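Local coordinates for protein putative pectin lyase (Geobacillus virus E2, PDB 7CHU) that forms the trimeric tailspike of a thermophilic bacteriophage and probably recognises, and perhaps cleaves, polysaccharide on the host cell surface, at residues G26-V31 against G39-Y44; S104-S109 against A166-F171; I147-T152 against N184-V189. One frame throughout, in Å; residues are numbered along the deposited sequence.

Interaction 1: G26-V31 against G39-Y44; sequences GDTVMV and GSVYRY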
ATOM      1  N   GLY A  26     -17.536  64.566  -5.651  1.00 54.76           N
ATOM      2  CA  GLY A  26     -17.255  63.208  -6.054  1.00 56.13           C
ATOM      3  C   GLY A  26     -16.908  63.043  -7.513  1.00 52.24           C
ATOM      4  O   GLY A  26     -16.485  61.947  -7.908  1.00 46.70           O
ATOM      5  N   ASP A  27     -17.074  64.088  -8.322  1.00 50.58           N
ATOM      6  CA  ASP A  27     -16.689  64.016  -9.723  1.00 49.87           C
ATOM      7  C   ASP A  27     -15.202  63.716  -9.842  1.00 47.42           C
ATOM      8  O   ASP A  27     -14.373  64.309  -9.143  1.00 46.95           O
ATOM      9  CB  ASP A  27     -17.039  65.322 -10.445  1.00 52.78           C
ATOM     10  CG  ASP A  27     -18.512  65.412 -10.788  1.00 58.56           C
ATOM     11  OD1 ASP A  27     -19.266  64.528 -10.321  1.00 56.87           O
ATOM     12  OD2 ASP A  27     -18.912  66.358 -11.513  1.00 56.88           O
ATOM     13  N   THR A  28     -14.869  62.781 -10.729  1.00 44.11           N
ATOM     14  CA  THR A  28     -13.514  62.273 -10.868  1.00 40.58           C
ATOM     15  C   THR A  28     -13.165  62.236 -12.348  1.00 39.75           C
ATOM     16  O   THR A  28     -13.949  61.730 -13.161  1.00 40.36           O
ATOM     17  CB  THR A  28     -13.398  60.887 -10.222  1.00 41.15           C
ATOM     18  OG1 THR A  28     -13.924  60.950  -8.893  1.00 42.31           O
ATOM     19  CG2 THR A  28     -11.959  60.433 -10.153  1.00 37.23           C
ATOM     20  N   VAL A  29     -12.018  62.819 -12.699  1.00 36.57           N
ATOM     21  CA  VAL A  29     -11.560  62.898 -14.082  1.00 36.59           C
ATOM     22  C   VAL A  29     -10.063  62.649 -14.114  1.00 37.18           C
ATOM     23  O   VAL A  29      -9.329  63.073 -13.213  1.00 38.51           O
ATOM     24  CB  VAL A  29     -11.878  64.261 -14.753  1.00 43.63           C
ATOM     25  CG1 VAL A  29     -11.157  65.384 -14.052  1.00 41.92           C
ATOM     26  CG2 VAL A  29     -11.507  64.250 -16.231  1.00 39.03           C
ATOM     27  N   MET A  30      -9.616  61.967 -15.163  1.00 29.93           N
ATOM     28  CA  MET A  30      -8.201  61.796 -15.441  1.00 33.37           C
ATOM     29  C   MET A  30      -7.807  62.738 -16.568  1.00 34.10           C
ATOM     30  O   MET A  30      -8.569  62.933 -17.521  1.00 29.32           O
ATOM     31  CB  MET A  30      -7.894  60.350 -15.846  1.00 31.91           C
ATOM     32  CG  MET A  30      -6.485  60.123 -16.332  1.00 28.86           C
ATOM     33  SD  MET A  30      -6.225  58.434 -16.904  0.74 23.53           S
ATOM     34  CE  MET A  30      -6.289  57.529 -15.362  1.00 29.59           C
ATOM     35  N   VAL A  31      -6.617  63.313 -16.472  1.00 36.56           N
ATOM     36  CA  VAL A  31      -6.051  64.037 -17.596  1.00 44.31           C
ATOM     37  C   VAL A  31      -4.941  63.179 -18.192  1.00 42.71           C
ATOM     38  O   VAL A  31      -4.161  62.549 -17.464  1.00 38.50           O
ATOM     39  CB  VAL A  31      -5.590  65.453 -17.192  1.00 47.24           C
ATOM     40  CG1 VAL A  31      -6.654  66.132 -16.332  1.00 43.58           C
ATOM     41  CG2 VAL A  31      -4.257  65.469 -16.491  1.00 42.71           C
ATOM     42  N   GLY A  39      -1.896  60.893 -16.706  1.00 41.50           N
ATOM     43  CA  GLY A  39      -2.307  59.865 -15.770  1.00 38.00           C
ATOM     44  C   GLY A  39      -2.795  60.378 -14.433  1.00 35.50           C
ATOM     45  O   GLY A  39      -3.334  59.594 -13.647  1.00 31.39           O
ATOM     46  N   SER A  40      -2.641  61.670 -14.158  1.00 38.66           N
ATOM     47  CA  SER A  40      -3.130  62.230 -12.908  1.00 34.28           C
ATOM     48  C   SER A  40      -4.650  62.200 -12.876  1.00 35.62           C
ATOM     49  O   SER A  40      -5.315  62.446 -13.888  1.00 34.31           O
ATOM     50  CB  SER A  40      -2.605  63.656 -12.735  1.00 42.07           C
ATOM     51  OG  SER A  40      -1.187  63.677 -12.809  1.00 39.91           O
ATOM     52  N   VAL A  41      -5.191  61.865 -11.705  1.00 33.27           N
ATOM     53  CA  VAL A  41      -6.625  61.723 -11.484  1.00 35.00           C
ATOM     54  C   VAL A  41      -7.020  62.744 -10.424  1.00 42.20           C
ATOM     55  O   VAL A  41      -6.408  62.800  -9.349  1.00 42.46           O
ATOM     56  CB  VAL A  41      -6.994  60.291 -11.057  1.00 37.90           C
ATOM     57  CG1 VAL A  41      -8.420  60.212 -10.559  1.00 34.21           C
ATOM     58  CG2 VAL A  41      -6.795  59.322 -12.219  1.00 33.94           C
ATOM     59  N   TYR A  42      -8.023  63.562 -10.730  1.00 42.09           N
ATOM     60  CA  TYR A  42      -8.435  64.642  -9.848  1.00 47.27           C
ATOM     61  C   TYR A  42      -9.859  64.388  -9.386  1.00 46.76           C
ATOM     62  O   TYR A  42     -10.701  63.904 -10.153  1.00 41.99           O
ATOM     63  CB  TYR A  42      -8.311  66.016 -10.540  1.00 46.65           C
ATOM     64  CG  TYR A  42      -6.884  66.353 -10.951  1.00 50.50           C
ATOM     65  CD1 TYR A  42      -6.032  67.065 -10.106  1.00 49.71           C
ATOM     66  CD2 TYR A  42      -6.385  65.943 -12.180  1.00 48.41           C
ATOM     67  CE1 TYR A  42      -4.725  67.360 -10.489  1.00 48.34           C
ATOM     68  CE2 TYR A  42      -5.091  66.232 -12.567  1.00 47.06           C
ATOM     69  CZ  TYR A  42      -4.264  66.935 -11.723  1.00 50.13           C
ATOM     70  OH  TYR A  42      -2.975  67.202 -12.138  1.00 46.67           O
ATOM     71  N   ARG A  43     -10.115  64.685  -8.117  1.00 46.21           N
ATOM     72  CA  ARG A  43     -11.432  64.510  -7.527  1.00 45.98           C
ATOM     73  C   ARG A  43     -11.903  65.844  -6.976  1.00 52.00           C
ATOM     74  O   ARG A  43     -11.161  66.513  -6.251  1.00 49.04           O
ATOM     75  CB  ARG A  43     -11.401  63.466  -6.422  1.00 46.12           C
ATOM     76  CG  ARG A  43     -12.689  63.357  -5.634  1.00 47.42           C
ATOM     77  CD  ARG A  43     -12.484  62.423  -4.451  1.00 53.00           C
ATOM     78  NE  ARG A  43     -13.654  62.362  -3.587  1.00 48.95           N
ATOM     79  CZ  ARG A  43     -14.688  61.561  -3.802  1.00 48.61           C
ATOM     80  NH1 ARG A  43     -14.689  60.757  -4.858  1.00 52.32           N
ATOM     81  NH2 ARG A  43     -15.718  61.565  -2.967  1.00 51.43           N
ATOM     82  N   TYR A  44     -13.124  66.230  -7.327  1.00 51.81           N
ATOM     83  CA  TYR A  44     -13.666  67.505  -6.866  1.00 60.15           C
ATOM     84  C   TYR A  44     -14.187  67.305  -5.452  1.00 60.83           C
ATOM     85  O   TYR A  44     -15.284  66.777  -5.247  1.00 57.77           O
ATOM     86  CB  TYR A  44     -14.755  68.023  -7.802  1.00 60.93           C
ATOM     87  CG  TYR A  44     -15.053  69.497  -7.601  1.00 65.32           C
ATOM     88  CD1 TYR A  44     -14.145  70.476  -8.007  1.00 64.33           C
ATOM     89  CD2 TYR A  44     -16.231  69.912  -6.984  1.00 65.92           C
ATOM     90  CE1 TYR A  44     -14.407  71.824  -7.810  1.00 65.94           C
ATOM     91  CE2 TYR A  44     -16.504  71.257  -6.788  1.00 67.36           C
ATOM     92  CZ  TYR A  44     -15.588  72.206  -7.202  1.00 66.98           C
ATOM     93  OH  TYR A  44     -15.856  73.541  -7.007  1.00 72.97           O
TER
HETATM   94  O   HOH W   1     -12.723  59.651  -6.913  1.00 42.80           O

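Interaction 2: S104-S109 against A166-F171; sequences SLNNAS and AQRLCF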
ATOM      1  N   SER A 104      16.592  19.100 -22.436  1.00 22.34           N
ATOM      2  CA  SER A 104      17.348  18.174 -23.270  1.00 24.05           C
ATOM      3  C   SER A 104      17.047  16.746 -22.809  1.00 22.70           C
ATOM      4  O   SER A 104      15.979  16.498 -22.233  1.00 20.03           O
ATOM      5  CB  SER A 104      18.846  18.495 -23.218  1.00 22.88           C
ATOM      6  OG  SER A 104      19.321  18.523 -21.877  1.00 21.78           O
ATOM      7  N   LEU A 105      17.952  15.800 -23.050  1.00 22.29           N
ATOM      8  CA  LEU A 105      17.638  14.393 -22.824  1.00 20.98           C
ATOM      9  C   LEU A 105      18.451  13.808 -21.678  1.00 23.88           C
ATOM     10  O   LEU A 105      19.367  14.438 -21.136  1.00 24.58           O
ATOM     11  CB  LEU A 105      17.858  13.566 -24.093  1.00 24.95           C
ATOM     12  CG  LEU A 105      16.869  13.863 -25.211  1.00 25.90           C
ATOM     13  CD1 LEU A 105      17.618  13.901 -26.523  1.00 34.88           C
ATOM     14  CD2 LEU A 105      15.776  12.829 -25.243  1.00 31.97           C
ATOM     15  N   ASN A 106      18.106  12.569 -21.334  1.00 23.82           N
ATOM     16  CA  ASN A 106      18.642  11.858 -20.152  1.00 25.17           C
ATOM     17  C   ASN A 106      18.293  12.714 -18.923  1.00 22.85           C
ATOM     18  O   ASN A 106      17.197  13.293 -18.873  1.00 21.33           O
ATOM     19  CB  ASN A 106      20.125  11.560 -20.351  1.00 23.83           C
ATOM     20  CG  ASN A 106      20.385  10.312 -21.234  1.00 38.77           C
ATOM     21  OD1 ASN A 106      19.507   9.457 -21.439  1.00 32.10           O
ATOM     22  ND2 ASN A 106      21.599  10.234 -21.787  1.00 37.76           N
ATOM     23  N   ASN A 107      19.194  12.828 -17.939  1.00 22.94           N
ATOM     24  CA  ASN A 107      18.887  13.513 -16.681  1.00 22.95           C
ATOM     25  C   ASN A 107      18.448  14.956 -16.914  1.00 26.54           C
ATOM     26  O   ASN A 107      17.461  15.410 -16.325  1.00 27.58           O
ATOM     27  CB  ASN A 107      20.102  13.473 -15.758  1.00 29.60           C
ATOM     28  CG  ASN A 107      20.136  12.233 -14.887  1.00 38.03           C
ATOM     29  OD1 ASN A 107      20.572  12.293 -13.738  1.00 42.43           O
ATOM     30  ND2 ASN A 107      19.665  11.100 -15.420  1.00 39.33           N
ATOM     31  N   ALA A 108      19.180  15.694 -17.771  1.00 24.81           N
ATOM     32  CA  ALA A 108      18.886  17.091 -18.124  1.00 24.73           C
ATOM     33  C   ALA A 108      18.724  17.975 -16.888  1.00 21.22           C
ATOM     34  O   ALA A 108      17.791  18.775 -16.787  1.00 15.79           O
ATOM     35  CB  ALA A 108      17.653  17.198 -19.017  1.00 22.04           C
ATOM     36  N   SER A 109      19.673  17.847 -15.959  1.00 22.61           N
ATOM     37  CA  SER A 109      19.549  18.485 -14.650  1.00 25.91           C
ATOM     38  C   SER A 109      19.434  19.997 -14.786  1.00 20.74           C
ATOM     39  O   SER A 109      20.164  20.630 -15.554  1.00 18.93           O
ATOM     40  CB  SER A 109      20.754  18.124 -13.781  1.00 27.89           C
ATOM     41  OG  SER A 109      21.054  19.158 -12.875  1.00 40.90           O
ATOM     42  N   ALA A 166      18.919   6.652 -28.942  1.00 28.85           N
ATOM     43  CA  ALA A 166      20.119   6.159 -28.280  1.00 27.44           C
ATOM     44  C   ALA A 166      20.169   6.572 -26.810  1.00 29.02           C
ATOM     45  O   ALA A 166      21.066   6.129 -26.078  1.00 22.42           O
ATOM     46  CB  ALA A 166      21.359   6.675 -29.020  1.00 28.07           C
ATOM     47  N   GLN A 167      19.226   7.420 -26.387  1.00 25.75           N
ATOM     48  CA  GLN A 167      19.107   8.029 -25.078  1.00 27.19           C
ATOM     49  C   GLN A 167      17.741   7.696 -24.490  1.00 24.38           C
ATOM     50  O   GLN A 167      16.889   7.059 -25.126  1.00 20.98           O
ATOM     51  CB  GLN A 167      19.263   9.558 -25.151  1.00 24.79           C
ATOM     52  CG  GLN A 167      20.429  10.108 -25.921  1.00 31.21           C
ATOM     53  CD  GLN A 167      20.752  11.507 -25.438  1.00 31.44           C
ATOM     54  OE1 GLN A 167      20.865  11.736 -24.227  1.00 35.75           O
ATOM     55  NE2 GLN A 167      20.862  12.455 -26.364  1.00 29.47           N
ATOM     56  N   ARG A 168      17.507   8.189 -23.285  1.00 20.81           N
ATOM     57  CA  ARG A 168      16.221   8.007 -22.639  1.00 19.87           C
ATOM     58  C   ARG A 168      15.579   9.349 -22.317  1.00 23.76           C
ATOM     59  O   ARG A 168      16.238  10.390 -22.243  1.00 19.95           O
ATOM     60  CB  ARG A 168      16.389   7.167 -21.386  1.00 22.16           C
ATOM     61  CG  ARG A 168      17.028   5.826 -21.713  1.00 22.11           C
ATOM     62  CD  ARG A 168      16.973   4.898 -20.551  1.00 20.31           C
ATOM     63  NE  ARG A 168      15.605   4.507 -20.235  1.00 23.14           N
ATOM     64  CZ  ARG A 168      14.957   3.527 -20.850  1.00 21.83           C
ATOM     65  NH1 ARG A 168      15.555   2.837 -21.824  1.00 19.66           N
ATOM     66  NH2 ARG A 168      13.716   3.224 -20.480  1.00 20.28           N
ATOM     67  N   LEU A 169      14.268   9.300 -22.151  1.00 18.39           N
ATOM     68  CA  LEU A 169      13.496  10.411 -21.633  1.00 19.22           C
ATOM     69  C   LEU A 169      13.319  10.204 -20.137  1.00 18.31           C
ATOM     70  O   LEU A 169      12.837   9.146 -19.725  1.00 15.41           O
ATOM     71  CB  LEU A 169      12.136  10.454 -22.327  1.00 19.79           C
ATOM     72  CG  LEU A 169      11.473  11.806 -22.400  1.00 20.00           C
ATOM     73  CD1 LEU A 169      12.354  12.702 -23.243  1.00 24.61           C
ATOM     74  CD2 LEU A 169      10.118  11.631 -23.042  1.00 22.51           C
ATOM     75  N   CYS A 170      13.679  11.207 -19.326  1.00 11.92           N
ATOM     76  CA  CYS A 170      13.624  11.063 -17.873  1.00 16.12           C
ATOM     77  C   CYS A 170      12.713  12.086 -17.204  1.00 16.22           C
ATOM     78  O   CYS A 170      12.589  13.233 -17.652  1.00 12.32           O
ATOM     79  CB  CYS A 170      15.021  11.166 -17.253  1.00 16.19           C
ATOM     80  SG  CYS A 170      16.152   9.917 -17.844  1.00 26.71           S
ATOM     81  N   PHE A 171      12.078  11.642 -16.113  1.00 16.64           N
ATOM     82  CA  PHE A 171      11.319  12.519 -15.213  1.00 13.98           C
ATOM     83  C   PHE A 171      10.179  13.239 -15.931  1.00 17.97           C
ATOM     84  O   PHE A 171       9.948  14.427 -15.702  1.00 18.85           O
ATOM     85  CB  PHE A 171      12.235  13.538 -14.537  1.00 17.91           C
ATOM     86  CG  PHE A 171      13.396  12.925 -13.796  1.00 17.75           C
ATOM     87  CD1 PHE A 171      13.204  12.323 -12.543  1.00 18.05           C
ATOM     88  CD2 PHE A 171      14.673  12.960 -14.341  1.00 18.74           C
ATOM     89  CE1 PHE A 171      14.278  11.769 -11.865  1.00 17.85           C
ATOM     90  CE2 PHE A 171      15.761  12.419 -13.666  1.00 21.40           C
ATOM     91  CZ  PHE A 171      15.566  11.820 -12.432  1.00 16.75           C
TER
HETATM   92  O   HOH W   2      22.247  13.650 -22.939  1.00 33.06           O

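Interaction 3: I147-T152 against N184-V189; sequences IKSTIT and NDCIGV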
ATOM      1  N   ILE A 147      -8.691  16.493 -22.438  1.00 15.46           N
ATOM      2  CA  ILE A 147      -8.252  16.501 -23.831  1.00 16.75           C
ATOM      3  C   ILE A 147      -9.208  15.616 -24.623  1.00 19.01           C
ATOM      4  O   ILE A 147      -9.390  14.440 -24.288  1.00 20.68           O
ATOM      5  CB  ILE A 147      -6.803  16.005 -23.946  1.00 18.77           C
ATOM      6  CG1 ILE A 147      -5.881  16.668 -22.892  1.00 18.60           C
ATOM      7  CG2 ILE A 147      -6.279  16.198 -25.353  1.00 19.57           C
ATOM      8  CD1 ILE A 147      -5.748  18.188 -22.967  1.00 17.26           C
ATOM      9  N   LYS A 148      -9.878  16.192 -25.620  1.00 18.06           N
ATOM     10  CA  LYS A 148     -10.844  15.484 -26.452  1.00 17.90           C
ATOM     11  C   LYS A 148     -10.212  15.171 -27.804  1.00 17.78           C
ATOM     12  O   LYS A 148      -9.999  16.071 -28.621  1.00 15.89           O
ATOM     13  CB  LYS A 148     -12.119  16.303 -26.637  1.00 19.04           C
ATOM     14  CG  LYS A 148     -12.852  16.589 -25.324  1.00 23.77           C
ATOM     15  CD  LYS A 148     -13.881  15.553 -24.961  1.00 25.75           C
ATOM     16  CE  LYS A 148     -14.748  16.033 -23.788  1.00 33.79           C
ATOM     17  NZ  LYS A 148     -15.692  14.965 -23.334  1.00 32.47           N
ATOM     18  N   SER A 149      -9.935  13.902 -28.055  1.00 18.73           N
ATOM     19  CA  SER A 149      -9.232  13.512 -29.278  1.00 17.94           C
ATOM     20  C   SER A 149     -10.198  13.314 -30.430  1.00 15.52           C
ATOM     21  O   SER A 149     -11.271  12.731 -30.261  1.00 17.73           O
ATOM     22  CB  SER A 149      -8.461  12.211 -29.058  1.00 17.60           C
ATOM     23  OG  SER A 149      -7.677  11.880 -30.198  1.00 18.64           O
ATOM     24  N   THR A 150      -9.788  13.746 -31.624  1.00 20.81           N
ATOM     25  CA  THR A 150     -10.431  13.315 -32.860  1.00 18.12           C
ATOM     26  C   THR A 150      -9.488  12.480 -33.708  1.00 20.57           C
ATOM     27  O   THR A 150      -9.754  12.271 -34.896  1.00 22.93           O
ATOM     28  CB  THR A 150     -10.919  14.505 -33.690  1.00 21.27           C
ATOM     29  OG1 THR A 150      -9.782  15.189 -34.233  1.00 21.99           O
ATOM     30  CG2 THR A 150     -11.751  15.476 -32.836  1.00 20.12           C
ATOM     31  N   ILE A 151      -8.373  12.037 -33.135  1.00 19.52           N
ATOM     32  CA  ILE A 151      -7.398  11.244 -33.874  1.00 21.53           C
ATOM     33  C   ILE A 151      -7.982   9.871 -34.191  1.00 22.55           C
ATOM     34  O   ILE A 151      -8.496   9.173 -33.306  1.00 16.44           O
ATOM     35  CB  ILE A 151      -6.101  11.122 -33.063  1.00 19.32           C
ATOM     36  CG1 ILE A 151      -5.501  12.509 -32.820  1.00 17.06           C
ATOM     37  CG2 ILE A 151      -5.124  10.168 -33.725  1.00 18.27           C
ATOM     38  CD1 ILE A 151      -4.272  12.462 -31.939  1.00 18.12           C
ATOM     39  N   THR A 152      -7.908   9.475 -35.460  1.00 17.74           N
ATOM     40  CA  THR A 152      -8.433   8.182 -35.890  1.00 22.11           C
ATOM     41  C   THR A 152      -7.406   7.305 -36.591  1.00 17.72           C
ATOM     42  O   THR A 152      -7.775   6.232 -37.086  1.00 19.73           O
ATOM     43  CB  THR A 152      -9.620   8.354 -36.857  1.00 26.01           C
ATOM     44  OG1 THR A 152      -9.178   9.060 -38.027  1.00 25.80           O
ATOM     45  CG2 THR A 152     -10.776   9.103 -36.194  1.00 22.61           C
ATOM     46  N   ASN A 184     -12.694   7.079 -30.707  1.00 17.15           N
ATOM     47  CA  ASN A 184     -11.910   7.096 -31.929  1.00 18.85           C
ATOM     48  C   ASN A 184     -10.734   6.126 -31.848  1.00 21.03           C
ATOM     49  O   ASN A 184     -10.317   5.697 -30.767  1.00 18.04           O
ATOM     50  CB  ASN A 184     -11.410   8.506 -32.216  1.00 20.54           C
ATOM     51  CG  ASN A 184     -12.543   9.457 -32.517  1.00 20.69           C
ATOM     52  OD1 ASN A 184     -12.648  10.542 -31.943  1.00 21.42           O
ATOM     53  ND2 ASN A 184     -13.411   9.044 -33.406  1.00 18.84           N
ATOM     54  N   ASP A 185     -10.191   5.789 -33.019  1.00 18.84           N
ATOM     55  CA  ASP A 185      -9.018   4.908 -33.098  1.00 20.05           C
ATOM     56  C   ASP A 185      -7.756   5.724 -32.829  1.00 20.61           C
ATOM     57  O   ASP A 185      -7.032   6.146 -33.742  1.00 19.98           O
ATOM     58  CB  ASP A 185      -8.943   4.205 -34.445  1.00 22.62           C
ATOM     59  CG  ASP A 185      -7.800   3.214 -34.518  1.00 24.57           C
ATOM     60  OD1 ASP A 185      -7.107   2.974 -33.495  1.00 21.97           O
ATOM     61  OD2 ASP A 185      -7.588   2.669 -35.616  1.00 29.57           O
ATOM     62  N   CYS A 186      -7.497   5.944 -31.538  1.00 16.38           N
ATOM     63  CA  CYS A 186      -6.303   6.628 -31.055  1.00 17.10           C
ATOM     64  C   CYS A 186      -5.825   5.933 -29.787  1.00 14.66           C
ATOM     65  O   CYS A 186      -6.605   5.272 -29.100  1.00 14.15           O
ATOM     66  CB  CYS A 186      -6.552   8.121 -30.798  1.00 15.35           C
ATOM     67  SG  CYS A 186      -7.725   8.443 -29.441  1.00 20.96           S
ATOM     68  N   ILE A 187      -4.526   6.045 -29.508  1.00 13.50           N
ATOM     69  CA  ILE A 187      -3.954   5.689 -28.214  1.00 12.81           C
ATOM     70  C   ILE A 187      -4.090   6.911 -27.306  1.00 13.44           C
ATOM     71  O   ILE A 187      -3.916   8.039 -27.760  1.00 15.84           O
ATOM     72  CB  ILE A 187      -2.483   5.257 -28.370  1.00 13.84           C
ATOM     73  CG1 ILE A 187      -2.388   3.968 -29.215  1.00 18.91           C
ATOM     74  CG2 ILE A 187      -1.795   5.094 -26.977  1.00 12.31           C
ATOM     75  CD1 ILE A 187      -0.998   3.713 -29.785  1.00 18.60           C
ATOM     76  N   GLY A 188      -4.432   6.706 -26.039  1.00 16.61           N
ATOM     77  CA  GLY A 188      -4.550   7.859 -25.167  1.00 14.37           C
ATOM     78  C   GLY A 188      -3.199   8.459 -24.880  1.00 13.73           C
ATOM     79  O   GLY A 188      -2.941   9.628 -25.184  1.00 15.56           O
ATOM     80  N   VAL A 189      -2.311   7.654 -24.309  1.00 12.86           N
ATOM     81  CA  VAL A 189      -0.977   8.094 -23.922  1.00 14.08           C
ATOM     82  C   VAL A 189      -0.017   6.996 -24.321  1.00 13.58           C
ATOM     83  O   VAL A 189      -0.267   5.817 -24.033  1.00 14.99           O
ATOM     84  CB  VAL A 189      -0.864   8.362 -22.404  1.00 16.52           C
ATOM     85  CG1 VAL A 189       0.589   8.661 -22.013  1.00 12.91           C
ATOM     86  CG2 VAL A 189      -1.815   9.470 -21.971  1.00 15.32           C
TER
HETATM   87  O   HOH W   3      -8.962   4.116 -38.241  1.00 32.77           O

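Interaction 1: G26-V31 against G39-Y44
V29 and Y42 form the central hydrogen-bonded pair of two antiparallel strands, with Y42 N to V29 O at 2.8 Å and V29 N to Y42 O at 3.1 Å. The ladder runs on to Y44 N with D27 O at one end and V31 N with S40 O at the other. Loop residues lengthen it: G26 N reaches Y44 O, and G39 N reaches V31 O. T28, M30, V41 and R43 share one face. V41 spreads its branches, CG1 meeting T28 CG2 at 3.6 Å and CG2 meeting M30 CE at 3.7 Å; the bend at the end of the M30 chain (chi3 -70°) turns that methyl back to V41. R43 runs extended until its guanidinium lies with one face over G26 CA, 3.8 Å from CZ. Water 1 sits at the guanidinium edge, accepting from R43 NH1 and donating to T28 OG1, which itself donates to G26 O from above the carbonyl plane. On the face of V29 and Y42, V31 CG1 packs 4.1 Å from Y42 CE2. Further out, R43 is fixed by K3 O, D27 by a salt bridge to R5, and Y42 by N37. Helix 14-19 packs on V29, V31 and Y42, while L58 of the third subunit meets V41. Together they make a beta hairpin, strands 27-30 and 40-45, within a small mixed sheet near the N terminus.

Interaction 2: S104-S109 against A166-F171
N106 grips the backbone of R168 twice. Its own N donates to R168 O at 3.0 Å, and its side-chain OD1 accepts from R168 N, also at 3.0 Å and nearly straight (165°), with the donor tilted 29° from the plane of its carbonyl. With CG set beside its backbone N (chi1 -80°), the amide folds back to take the second bond, so both polar backbone atoms of R168 are engaged by one residue. The close-packed side lies next to this pair: L105 CD2 meets L169 CD1 at 4.0 Å, and C170 CB comes within 3.4 Å of N106 O. That carbonyl is the acceptor for S133 OG, whose oxygen in turn takes the N-H of C170. The outer side is wetter. The Q167 side chain crosses L105 at about a right angle, its OE1 3.5 Å from L105 CB. Q167 OE1 also approaches N106 ND2, but at a poor angle for a bond; it accepts instead from water 2 at 2.7 Å, a water whose link to L105 O is weak. Beyond the contact, the R168 guanidinium turns away to E216, S195 and the ring of W218, and N107 reaches R205 and S143 of the third subunit. The loop between helix 91-99 and strand 113-117 is thus laid against the start of strand 169-175, a peripheral loop packed on a coil of a pectate lyase-like parallel beta-helix.

Interaction 3: I147-T152 against N184-V189
T152 O accepts a hydrogen bond of 2.7 Å from water 3, which also donates to D185 OD2 at a longer 3.3 Å and so ties the two turns together at their outer end. D185 places its carboxylate there by carrying CG anti to its backbone N (chi1 -176°); the other oxygen, OD1, is held by N209. Much of the contact is made by close approach of backbone carbonyls and side-chain carbons. D185 O meets T152 CA in a strongly bent CA-H...O contact. I151 O points between two side chains, with N184 CB at 3.2 Å and C186 CB at 3.3 Å. The T152 side chain crosses that of N184 at a slant, its CG2 methyl 4.1 Å from N184 CB. D185 is the centre of an inverse gamma turn, closed by a weak bond from C186 N to N184 O, and this tight bend brings N184 and C186 to the same carbonyl. In the right-handed parallel beta-helix expected of the pectate lyase-like family, turns of successive coils stack in this way: 147-152 leaves strand 145-149, and 184-189 follows strand 177-180, the parallel neighbour of 145-149. The I151 side chain packs by CB and CG2 alongside C186 CB, CB to CB 3.8 Å. The sulfur of C186, swung between its backbone N and carbonyl carbon (chi1 66°), faces S149, with SG 3.5 Å from S149 OG. That hydroxyl accepts from I151 N at 3.0 Å, an ST turn that sets the bend of 149-151 and presents the I151 side chain to C186. V157 of strand 156-160 packs against S149.

In the fold
The three contacts follow the chain from its N-terminal end into the beta-helix. Interaction 1, the hairpin, closes before the others open; its centre lies about 58 Å from that of interaction 2 and about 56 Å from that of interaction 3, with helix 60-70 between them in sequence. Interactions 2 and 3 belong to the pectate lyase-like region, their centres about 26 Å apart and nearest atoms about 10 Å apart without touching. Their segments alternate along the chain, as expected when successive coils wind over one another, and they reach the neighbouring parallel strands 169-175 and 187-195. Interactions 1 and 2 both meet the third subunit, so the trimer is contacted both at the N-terminal sheet and at the beta-helix.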